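Local coordinates for fiber protein (Human adenovirus 21, PDB 3L88) that forms the receptor-binding knob at the tip of the trimeric viral fibre and probably attaches the virus to CD46 on the host cell, at residues T69-L74 with Q168-L173; R73-S78 with D85-K90; I150-N155 with F191-I196. All blocks are in the same frame, centred on the assembly; numbering follows the deposited sequence.

Running from the N terminus, the chain lays down strand 67-76, which starts two of the three contacts. Contact 2 closes first: after a short turn, residues 85-90 come back along the outer side of that strand. Starting from the same strand, its loop lies within the longer one closed by contact 1, when strand 165-174 arrives and pairs with that strand on its other side, sharing Arg73 and Leu74 with contact 2. Contact 3 starts within the span of contact 1, on strand 145-154, and ends beyond it at strand 191-196, so the two cross. Contacts 1 and 2 build and border one sheet; contact 3 ties that sheet to the other across the core.

Contact 1: T69-L74 with Q168-L173; sequences TIQLRL and QFEWNL
Gln71 NE2 reaches across to Glu170 OE1 at 2.8 Å, a nearly straight bond (167° at the hydrogen) that lies in the plane of the glutamine amide but meets the oxygen on its anti side, well out of the carboxylate plane. Glu170 gets there by a fully extended chain, CG anti to the backbone N (chi1 -177°). Its second oxygen, OE2, offers its anti lone pair to Asn172 ND2 at 2.9 Å, so two neutral amides grip the carboxylate, one from across the pair and one, Asn172, from its own strand. Thr69 OG1 adds a weak bond to Asn172 OD1. Towards the other end of the strands, the amide of Gln168 stacks on that of Gln71, the planes 13° apart and the two CD atoms at 3.8 Å. Arg73 lies alongside Gln168, its CG 3.3 Å from Gln168 NE2, while its guanidinium goes on to a salt bridge with Glu26.

These long polar chains stand on one face of an antiparallel pair, the edge strand 67-76 and strand 165-174 of the R sheet of the knob's beta sandwich. Ile70 with Trp171 and Leu72 with Phe169 are the hydrogen-bonded pairs, as in the bond from Leu72 N to Phe169 O at 2.8 Å. Their side chains occupy the opposite face, turned to the core. There Ile70 CG2 touches Trp171 CE3 at 4.0 Å, and Leu72 CD1 meets CZ3 at the edge of the same indole; Val50 and Leu52 of the facing sheet also pack on Trp171. Branched aliphatics and broad rings suit this buried side, whereas amides and charged groups suit the partly exposed one. The alternation makes the strand pair amphipathic, and the two amide N-H donors probably stabilise the Glu170 carboxylate without supplying a countercharge.

Contact 2: R73-S78 with D85-K90; sequences RLYFDS and DESNLK
Three hydrogen bonds fasten residues 85-90 to the end of strand 67-76, and Asn88 makes two of them with the backbone of Arg73. Its OD1 accepts from Arg73 N at 2.9 Å, almost straight at the hydrogen (171°), and its own N donates to Arg73 O at 3.0 Å. Asparagine suits the place because its amide oxygen stands in for the backbone carbonyl of a neighbouring strand; ND2 bonds to Gln23 O. One step back, Ser87 OG accepts from Tyr75 N at 2.9 Å. The same hydroxyl donates to Leu83 O, so it bridges the strand and the turn.

Strand 67-76 is an edge strand of the R sheet of the knob's beta sandwich, and this loop follows its outer side, away from strand 165-174, meeting backbone groups that a further strand would otherwise pair.

The polar packing includes Asn88 OD1, which sits over the centre of the Arg73 guanidinium, whose salt bridge is to Glu26, 3.6 Å above its plane, with the two flat groups 74° apart. Glu86 O lies in the plane of the Tyr75 ring at its edge, 3.6 Å from CE2.

Apolar contact comes from the leucines. Leu89, its CG anti to the backbone N (chi1 -179°), brings CD2 to 3.6 Å from Leu74 CD1, and its CB approaches Leu74 CD2.

Contact 3: I150-N155 with F191-I196; sequences ISIMLN and FFFSYI
Ile150, Ile152 and Leu154 pack against Phe191, Phe193 and Tyr195 where the two sheets of the knob's antiparallel beta sandwich face each other, joining strand 145-154 of the R sheet to strand 191-196 of the V sheet. The short strand axes pass 9.7 Å apart and run in roughly the same direction, crossing at -31°, values characteristic of aligned sheet packing. At this separation the contact is made by side chains alone, every second residue of each strand pointing inward. Aliphatic branches from one sheet meet aromatic rings from the other, a pairing that fills the gap with large, water-excluding groups.

Ile150 lays CG2 over the centre of the Phe191 ring, a CH-pi contact of 3.7 Å to the centroid. Its CG1 runs by the CD2 side of the same ring, so both branches of the isoleucine are used. Leu154 pushes CD1 to 3.5 Å from Tyr195 CB, and CD2 lies near the ring carbon CD2. The tyrosine hydroxyl bonds to Phe111 O, which gives its one polar atom a partner within a buried setting.

The outward residues of strand 191-196 serve the trimer: Phe192 packs on Ser194 of one neighbouring subunit, and Ser194 on Phe192 of the other.

Between the two ends sits Ile152. Phe193 holds its CG between the backbone N and carbonyl carbon (chi1 60°), turning one ring face to the isoleucine. Ile152 CD1 rests 3.6 Å from Phe193 CD1, over that face but offset toward the rim, and also reaches the edge of Phe191 at CE2, 4.0 Å away.

Contact 1: T69-L74 with Q168-L173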
loop_
_atom_site.group_PDB
_atom_site.type_symbol
_atom_site.label_atom_id
_atom_site.label_comp_id
_atom_site.label_asym_id
_atom_site.label_seq_id
_atom_site.Cartn_x
_atom_site.Cartn_y
_atom_site.Cartn_z
ATOM N N THR C 69 5.203 5.772 -21.692
ATOM C CA THR C 69 3.929 5.948 -21.018
ATOM C C THR C 69 2.916 4.918 -21.494
ATOM O O THR C 69 2.740 4.712 -22.691
ATOM C CB THR C 69 3.372 7.369 -21.229
ATOM O OG1 THR C 69 2.153 7.526 -20.493
ATOM C CG2 THR C 69 3.101 7.624 -22.702
ATOM N N ILE C 70 2.274 4.247 -20.547
ATOM C CA ILE C 70 1.261 3.261 -20.876
ATOM C C ILE C 70 -0.035 3.623 -20.182
ATOM O O ILE C 70 -0.049 3.854 -18.975
ATOM C CB ILE C 70 1.685 1.852 -20.437
ATOM C CG1 ILE C 70 2.857 1.359 -21.294
ATOM C CG2 ILE C 70 0.504 0.892 -20.511
ATOM C CD1 ILE C 70 3.578 0.163 -20.711
ATOM N N GLN C 71 -1.123 3.670 -20.946
ATOM C CA GLN C 71 -2.411 4.097 -20.414
ATOM C C GLN C 71 -3.506 3.103 -20.768
ATOM O O GLN C 71 -3.745 2.826 -21.942
ATOM C CB GLN C 71 -2.775 5.483 -20.950
ATOM C CG GLN C 71 -3.828 6.214 -20.128
ATOM C CD GLN C 71 -4.286 7.515 -20.778
ATOM O OE1 GLN C 71 -5.045 7.505 -21.748
ATOM N NE2 GLN C 71 -3.839 8.642 -20.231
ATOM N N LEU C 72 -4.176 2.577 -19.748
ATOM C CA LEU C 72 -5.338 1.722 -19.956
ATOM C C LEU C 72 -6.584 2.367 -19.357
ATOM O O LEU C 72 -6.648 2.605 -18.151
ATOM C CB LEU C 72 -5.105 0.342 -19.336
ATOM C CG LEU C 72 -3.845 -0.408 -19.780
ATOM C CD1 LEU C 72 -3.712 -1.748 -19.058
ATOM C CD2 LEU C 72 -3.847 -0.603 -21.289
ATOM N N ARG C 73 -7.561 2.669 -20.207
ATOM C CA ARG C 73 -8.831 3.245 -19.760
ATOM C C ARG C 73 -9.932 2.189 -19.736
ATOM O O ARG C 73 -10.215 1.549 -20.750
ATOM C CB ARG C 73 -9.254 4.395 -20.676
ATOM C CG ARG C 73 -8.368 5.626 -20.590
ATOM C CD ARG C 73 -8.799 6.684 -21.588
ATOM N NE ARG C 73 -8.886 6.140 -22.939
ATOM C CZ ARG C 73 -7.845 5.993 -23.756
ATOM N NH1 ARG C 73 -6.631 6.359 -23.360
ATOM N NH2 ARG C 73 -8.016 5.483 -24.969
ATOM N N LEU C 74 -10.538 1.994 -18.571
ATOM C CA LEU C 74 -11.666 1.086 -18.457
ATOM C C LEU C 74 -12.945 1.881 -18.233
ATOM O O LEU C 74 -13.000 2.746 -17.364
ATOM C CB LEU C 74 -11.463 0.092 -17.312
ATOM C CG LEU C 74 -10.100 -0.570 -17.080
ATOM C CD1 LEU C 74 -10.291 -1.928 -16.412
ATOM C CD2 LEU C 74 -9.304 -0.722 -18.361
ATOM N N GLN C 168 -8.928 4.527 -14.814
ATOM C CA GLN C 168 -7.805 4.692 -15.724
ATOM C C GLN C 168 -6.465 4.444 -15.034
ATOM O O GLN C 168 -6.139 5.097 -14.045
ATOM C CB GLN C 168 -7.823 6.085 -16.345
ATOM C CG GLN C 168 -6.662 6.351 -17.291
ATOM C CD GLN C 168 -6.602 7.792 -17.743
ATOM O OE1 GLN C 168 -5.850 8.595 -17.191
ATOM N NE2 GLN C 168 -7.412 8.136 -18.740
ATOM N N PHE C 169 -5.698 3.496 -15.568
ATOM C CA PHE C 169 -4.340 3.226 -15.099
ATOM C C PHE C 169 -3.304 3.836 -16.039
ATOM O O PHE C 169 -3.394 3.689 -17.260
ATOM C CB PHE C 169 -4.097 1.718 -15.013
ATOM C CG PHE C 169 -5.074 0.992 -14.140
ATOM C CD1 PHE C 169 -4.892 0.939 -12.771
ATOM C CD2 PHE C 169 -6.159 0.336 -14.693
ATOM C CE1 PHE C 169 -5.788 0.261 -11.963
ATOM C CE2 PHE C 169 -7.062 -0.338 -13.898
ATOM C CZ PHE C 169 -6.871 -0.385 -12.528
ATOM N N GLU C 170 -2.298 4.488 -15.469
ATOM C CA GLU C 170 -1.220 5.042 -16.269
ATOM C C GLU C 170 0.133 4.805 -15.616
ATOM O O GLU C 170 0.365 5.240 -14.491
ATOM C CB GLU C 170 -1.440 6.537 -16.498
ATOM C CG GLU C 170 -0.394 7.186 -17.397
ATOM C CD GLU C 170 -0.742 8.618 -17.756
ATOM O OE1 GLU C 170 -1.897 8.875 -18.161
ATOM O OE2 GLU C 170 0.143 9.488 -17.637
ATOM N N TRP C 171 1.016 4.111 -16.331
ATOM C CA TRP C 171 2.397 3.925 -15.902
ATOM C C TRP C 171 3.319 4.863 -16.677
ATOM O O TRP C 171 3.225 4.976 -17.901
ATOM C CB TRP C 171 2.843 2.476 -16.133
ATOM C CG TRP C 171 2.160 1.468 -15.264
ATOM C CD1 TRP C 171 2.618 0.958 -14.080
ATOM C CD2 TRP C 171 0.911 0.812 -15.526
ATOM N NE1 TRP C 171 1.729 0.032 -13.589
ATOM C CE2 TRP C 171 0.673 -0.076 -14.457
ATOM C CE3 TRP C 171 -0.031 0.892 -16.559
ATOM C CZ2 TRP C 171 -0.469 -0.875 -14.389
ATOM C CZ3 TRP C 171 -1.161 0.092 -16.494
ATOM C CH2 TRP C 171 -1.369 -0.780 -15.418
ATOM N N ASN C 172 4.233 5.512 -15.965
ATOM C CA ASN C 172 5.205 6.385 -16.607
ATOM C C ASN C 172 6.642 6.003 -16.294
ATOM O O ASN C 172 7.036 5.925 -15.133
ATOM C CB ASN C 172 4.961 7.842 -16.219
ATOM C CG ASN C 172 3.957 8.523 -17.122
ATOM O OD1 ASN C 172 4.261 8.854 -18.270
ATOM N ND2 ASN C 172 2.749 8.736 -16.610
ATOM N N LEU C 173 7.421 5.771 -17.344
ATOM C CA LEU C 173 8.860 5.642 -17.218
ATOM C C LEU C 173 9.524 6.985 -17.466
ATOM O O LEU C 173 9.298 7.621 -18.496
ATOM C CB LEU C 173 9.401 4.610 -18.210
ATOM C CG LEU C 173 10.926 4.565 -18.339
ATOM C CD1 LEU C 173 11.553 3.986 -17.079
ATOM C CD2 LEU C 173 11.345 3.773 -19.565
#

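Contact 2: R73-S78 with D85-K90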
loop_
_atom_site.group_PDB
_atom_site.type_symbol
_atom_site.label_atom_id
_atom_site.label_comp_id
_atom_site.label_asym_id
_atom_site.label_seq_id
_atom_site.Cartn_x
_atom_site.Cartn_y
_atom_site.Cartn_z
ATOM N N ARG C 73 -7.561 2.669 -20.207
ATOM C CA ARG C 73 -8.831 3.245 -19.760
ATOM C C ARG C 73 -9.932 2.189 -19.736
ATOM O O ARG C 73 -10.215 1.549 -20.750
ATOM C CB ARG C 73 -9.254 4.395 -20.676
ATOM C CG ARG C 73 -8.368 5.626 -20.590
ATOM C CD ARG C 73 -8.799 6.684 -21.588
ATOM N NE ARG C 73 -8.886 6.140 -22.939
ATOM C CZ ARG C 73 -7.845 5.993 -23.756
ATOM N NH1 ARG C 73 -6.631 6.359 -23.360
ATOM N NH2 ARG C 73 -8.016 5.483 -24.969
ATOM N N LEU C 74 -10.538 1.994 -18.571
ATOM C CA LEU C 74 -11.666 1.086 -18.457
ATOM C C LEU C 74 -12.945 1.881 -18.233
ATOM O O LEU C 74 -13.000 2.746 -17.364
ATOM C CB LEU C 74 -11.463 0.092 -17.312
ATOM C CG LEU C 74 -10.100 -0.570 -17.080
ATOM C CD1 LEU C 74 -10.291 -1.928 -16.412
ATOM C CD2 LEU C 74 -9.304 -0.722 -18.361
ATOM N N TYR C 75 -13.964 1.592 -19.032
ATOM C CA TYR C 75 -15.262 2.235 -18.884
ATOM C C TYR C 75 -16.330 1.193 -18.584
ATOM O O TYR C 75 -16.328 0.103 -19.161
ATOM C CB TYR C 75 -15.626 3.008 -20.156
ATOM C CG TYR C 75 -14.636 4.098 -20.516
ATOM C CD1 TYR C 75 -14.594 5.291 -19.797
ATOM C CD2 TYR C 75 -13.744 3.935 -21.570
ATOM C CE1 TYR C 75 -13.698 6.286 -20.121
ATOM C CE2 TYR C 75 -12.839 4.925 -21.900
ATOM C CZ TYR C 75 -12.821 6.100 -21.172
ATOM O OH TYR C 75 -11.932 7.096 -21.495
ATOM N N PHE C 76 -17.242 1.535 -17.679
ATOM C CA PHE C 76 -18.299 0.619 -17.274
ATOM C C PHE C 76 -19.666 1.268 -17.418
ATOM O O PHE C 76 -19.827 2.459 -17.152
ATOM C CB PHE C 76 -18.098 0.171 -15.822
ATOM C CG PHE C 76 -16.739 -0.400 -15.548
ATOM C CD1 PHE C 76 -16.536 -1.772 -15.562
ATOM C CD2 PHE C 76 -15.661 0.435 -15.273
ATOM C CE1 PHE C 76 -15.286 -2.304 -15.297
ATOM C CE2 PHE C 76 -14.408 -0.088 -15.019
ATOM C CZ PHE C 76 -14.219 -1.461 -15.032
ATOM N N ASP C 77 -20.655 0.470 -17.804
ATOM C CA ASP C 77 -22.030 0.946 -17.858
ATOM C C ASP C 77 -22.623 1.015 -16.459
ATOM O O ASP C 77 -21.921 0.805 -15.468
ATOM C CB ASP C 77 -22.880 0.061 -18.769
ATOM C CG ASP C 77 -22.999 -1.362 -18.263
ATOM O OD1 ASP C 77 -22.861 -1.577 -17.040
ATOM O OD2 ASP C 77 -23.245 -2.268 -19.089
ATOM N N SER C 78 -23.920 1.298 -16.387
ATOM C CA SER C 78 -24.579 1.567 -15.114
ATOM C C SER C 78 -24.736 0.311 -14.264
ATOM O O SER C 78 -25.050 0.395 -13.078
ATOM C CB SER C 78 -25.935 2.236 -15.341
ATOM O OG SER C 78 -26.809 1.382 -16.051
ATOM N N ASP C 85 -15.913 -1.853 -26.349
ATOM C CA ASP C 85 -15.543 -1.061 -27.521
ATOM C C ASP C 85 -14.741 0.182 -27.144
ATOM O O ASP C 85 -13.793 0.553 -27.834
ATOM C CB ASP C 85 -16.788 -0.660 -28.314
ATOM C CG ASP C 85 -17.406 -1.825 -29.062
ATOM O OD1 ASP C 85 -16.808 -2.921 -29.064
ATOM O OD2 ASP C 85 -18.490 -1.642 -29.655
ATOM N N GLU C 86 -15.128 0.822 -26.045
ATOM C CA GLU C 86 -14.521 2.085 -25.638
ATOM C C GLU C 86 -13.240 1.886 -24.827
ATOM O O GLU C 86 -12.410 2.788 -24.736
ATOM C CB GLU C 86 -15.517 2.930 -24.840
ATOM C CG GLU C 86 -16.704 3.436 -25.639
ATOM C CD GLU C 86 -17.912 2.522 -25.540
ATOM O OE1 GLU C 86 -17.733 1.285 -25.556
ATOM O OE2 GLU C 86 -19.044 3.040 -25.457
ATOM N N SER C 87 -13.078 0.701 -24.252
ATOM C CA SER C 87 -12.008 0.467 -23.288
ATOM C C SER C 87 -10.742 -0.103 -23.926
ATOM O O SER C 87 -10.783 -0.667 -25.017
ATOM C CB SER C 87 -12.493 -0.455 -22.169
ATOM O OG SER C 87 -13.612 0.102 -21.504
ATOM N N ASN C 88 -9.620 0.053 -23.229
ATOM C CA ASN C 88 -8.386 -0.636 -23.588
ATOM C C ASN C 88 -8.403 -2.102 -23.177
ATOM O O ASN C 88 -7.785 -2.942 -23.825
ATOM C CB ASN C 88 -7.181 0.060 -22.961
ATOM C CG ASN C 88 -6.897 1.407 -23.590
ATOM O OD1 ASN C 88 -7.273 2.448 -23.055
ATOM N ND2 ASN C 88 -6.224 1.395 -24.731
ATOM N N LEU C 89 -9.098 -2.401 -22.086
ATOM C CA LEU C 89 -9.366 -3.783 -21.700
ATOM C C LEU C 89 -10.470 -4.361 -22.587
ATOM O O LEU C 89 -11.547 -3.782 -22.699
ATOM C CB LEU C 89 -9.765 -3.855 -20.224
ATOM C CG LEU C 89 -10.069 -5.236 -19.637
ATOM C CD1 LEU C 89 -8.839 -6.141 -19.678
ATOM C CD2 LEU C 89 -10.582 -5.088 -18.210
ATOM N N LYS C 90 -10.190 -5.491 -23.231
ATOM C CA LYS C 90 -11.064 -6.006 -24.276
ATOM C C LYS C 90 -11.821 -7.247 -23.832
ATOM O O LYS C 90 -12.666 -7.758 -24.567
ATOM C CB LYS C 90 -10.264 -6.316 -25.545
ATOM C CG LYS C 90 -9.698 -5.088 -26.232
ATOM C CD LYS C 90 -10.803 -4.131 -26.631
ATOM C CE LYS C 90 -10.243 -2.854 -27.229
ATOM N NZ LYS C 90 -11.324 -1.858 -27.468
#

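Contact 3: I150-N155 with F191-I196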
loop_
_atom_site.group_PDB
_atom_site.type_symbol
_atom_site.label_atom_id
_atom_site.label_comp_id
_atom_site.label_asym_id
_atom_site.label_seq_id
_atom_site.Cartn_x
_atom_site.Cartn_y
_atom_site.Cartn_z
ATOM N N ILE C 150 2.984 5.318 -11.096
ATOM C CA ILE C 150 1.656 4.822 -11.425
ATOM C C ILE C 150 0.605 5.771 -10.879
ATOM O O ILE C 150 0.665 6.176 -9.718
ATOM C CB ILE C 150 1.413 3.406 -10.858
ATOM C CG1 ILE C 150 -0.075 3.044 -10.937
ATOM C CG2 ILE C 150 1.879 3.328 -9.414
ATOM C CD1 ILE C 150 -0.480 2.368 -12.214
ATOM N N SER C 151 -0.342 6.148 -11.730
ATOM C CA SER C 151 -1.471 6.950 -11.293
ATOM C C SER C 151 -2.783 6.343 -11.765
ATOM O O SER C 151 -2.908 5.895 -12.902
ATOM C CB SER C 151 -1.339 8.392 -11.775
ATOM O OG SER C 151 -1.631 8.489 -13.150
ATOM N N ILE C 152 -3.743 6.283 -10.856
ATOM C CA ILE C 152 -5.068 5.773 -11.165
ATOM C C ILE C 152 -6.088 6.908 -11.089
ATOM O O ILE C 152 -6.247 7.539 -10.045
ATOM C CB ILE C 152 -5.464 4.679 -10.168
ATOM C CG1 ILE C 152 -4.444 3.539 -10.215
ATOM C CG2 ILE C 152 -6.874 4.188 -10.449
ATOM C CD1 ILE C 152 -4.725 2.413 -9.239
ATOM N N MET C 153 -6.748 7.193 -12.205
ATOM C CA MET C 153 -7.814 8.193 -12.210
ATOM C C MET C 153 -9.179 7.523 -12.131
ATOM O O MET C 153 -9.501 6.651 -12.940
ATOM C CB MET C 153 -7.735 9.085 -13.448
ATOM C CG MET C 153 -8.465 10.414 -13.286
ATOM S SD MET C 153 -9.045 11.121 -14.842
ATOM C CE MET C 153 -7.548 11.065 -15.828
ATOM N N LEU C 154 -9.972 7.922 -11.141
ATOM C CA LEU C 154 -11.306 7.360 -10.966
ATOM C C LEU C 154 -12.387 8.271 -11.540
ATOM O O LEU C 154 -12.439 9.470 -11.238
ATOM C CB LEU C 154 -11.576 7.067 -9.489
ATOM C CG LEU C 154 -10.630 6.066 -8.823
ATOM C CD1 LEU C 154 -10.912 5.995 -7.336
ATOM C CD2 LEU C 154 -10.739 4.692 -9.465
ATOM N N ASN C 155 -13.239 7.692 -12.382
ATOM C CA ASN C 155 -14.320 8.434 -13.011
ATOM C C ASN C 155 -13.819 9.694 -13.708
ATOM O O ASN C 155 -13.046 9.619 -14.664
ATOM C CB ASN C 155 -15.401 8.764 -11.983
ATOM C CG ASN C 155 -16.062 7.514 -11.418
ATOM O OD1 ASN C 155 -16.176 6.493 -12.101
ATOM N ND2 ASN C 155 -16.490 7.584 -10.163
ATOM N N PHE C 191 0.816 -3.287 -8.010
ATOM C CA PHE C 191 0.533 -2.076 -7.253
ATOM C C PHE C 191 -0.751 -2.258 -6.455
ATOM O O PHE C 191 -1.730 -2.802 -6.964
ATOM C CB PHE C 191 0.421 -0.874 -8.189
ATOM C CG PHE C 191 0.126 0.417 -7.484
ATOM C CD1 PHE C 191 1.033 0.953 -6.578
ATOM C CD2 PHE C 191 -1.041 1.111 -7.742
ATOM C CE1 PHE C 191 0.773 2.157 -5.929
ATOM C CE2 PHE C 191 -1.305 2.316 -7.111
ATOM C CZ PHE C 191 -0.399 2.838 -6.195
ATOM N N PHE C 192 -0.728 -1.835 -5.195
ATOM C CA PHE C 192 -1.871 -2.003 -4.304
ATOM C C PHE C 192 -2.575 -0.671 -4.058
ATOM O O PHE C 192 -1.932 0.357 -3.855
ATOM C CB PHE C 192 -1.436 -2.610 -2.966
ATOM C CG PHE C 192 -0.385 -3.673 -3.093
ATOM C CD1 PHE C 192 0.845 -3.519 -2.481
ATOM C CD2 PHE C 192 -0.626 -4.827 -3.826
ATOM C CE1 PHE C 192 1.822 -4.492 -2.589
ATOM C CE2 PHE C 192 0.347 -5.809 -3.945
ATOM C CZ PHE C 192 1.573 -5.643 -3.320
ATOM N N PHE C 193 -3.900 -0.699 -4.063
ATOM C CA PHE C 193 -4.675 0.518 -3.887
ATOM C C PHE C 193 -6.047 0.241 -3.290
ATOM O O PHE C 193 -6.544 -0.889 -3.320
ATOM C CB PHE C 193 -4.817 1.255 -5.218
ATOM C CG PHE C 193 -5.513 0.455 -6.278
ATOM C CD1 PHE C 193 -4.806 -0.453 -7.055
ATOM C CD2 PHE C 193 -6.875 0.603 -6.492
ATOM C CE1 PHE C 193 -5.443 -1.199 -8.017
ATOM C CE2 PHE C 193 -7.518 -0.139 -7.453
ATOM C CZ PHE C 193 -6.805 -1.043 -8.219
ATOM N N SER C 194 -6.638 1.280 -2.717
ATOM C CA SER C 194 -8.018 1.229 -2.258
ATOM C C SER C 194 -8.747 2.443 -2.807
ATOM O O SER C 194 -8.122 3.451 -3.141
ATOM C CB SER C 194 -8.084 1.245 -0.728
ATOM O OG SER C 194 -7.521 0.071 -0.172
ATOM N N TYR C 195 -10.066 2.335 -2.914
ATOM C CA TYR C 195 -10.903 3.498 -3.146
ATOM C C TYR C 195 -12.288 3.282 -2.578
ATOM O O TYR C 195 -12.694 2.148 -2.318
ATOM C CB TYR C 195 -10.974 3.844 -4.634
ATOM C CG TYR C 195 -11.521 2.744 -5.523
ATOM C CD1 TYR C 195 -12.865 2.394 -5.486
ATOM C CD2 TYR C 195 -10.705 2.103 -6.452
ATOM C CE1 TYR C 195 -13.369 1.408 -6.312
ATOM C CE2 TYR C 195 -11.202 1.123 -7.289
ATOM C CZ TYR C 195 -12.534 0.786 -7.220
ATOM O OH TYR C 195 -13.026 -0.188 -8.046
ATOM N N ILE C 196 -12.998 4.380 -2.353
ATOM C CA ILE C 196 -14.345 4.318 -1.812
ATOM C C ILE C 196 -15.304 3.818 -2.885
ATOM O O ILE C 196 -15.356 4.373 -3.980
ATOM C CB ILE C 196 -14.796 5.692 -1.301
ATOM C CG1 ILE C 196 -13.849 6.171 -0.199
ATOM C CG2 ILE C 196 -16.224 5.621 -0.801
ATOM C CD1 ILE C 196 -13.838 7.672 0.008
#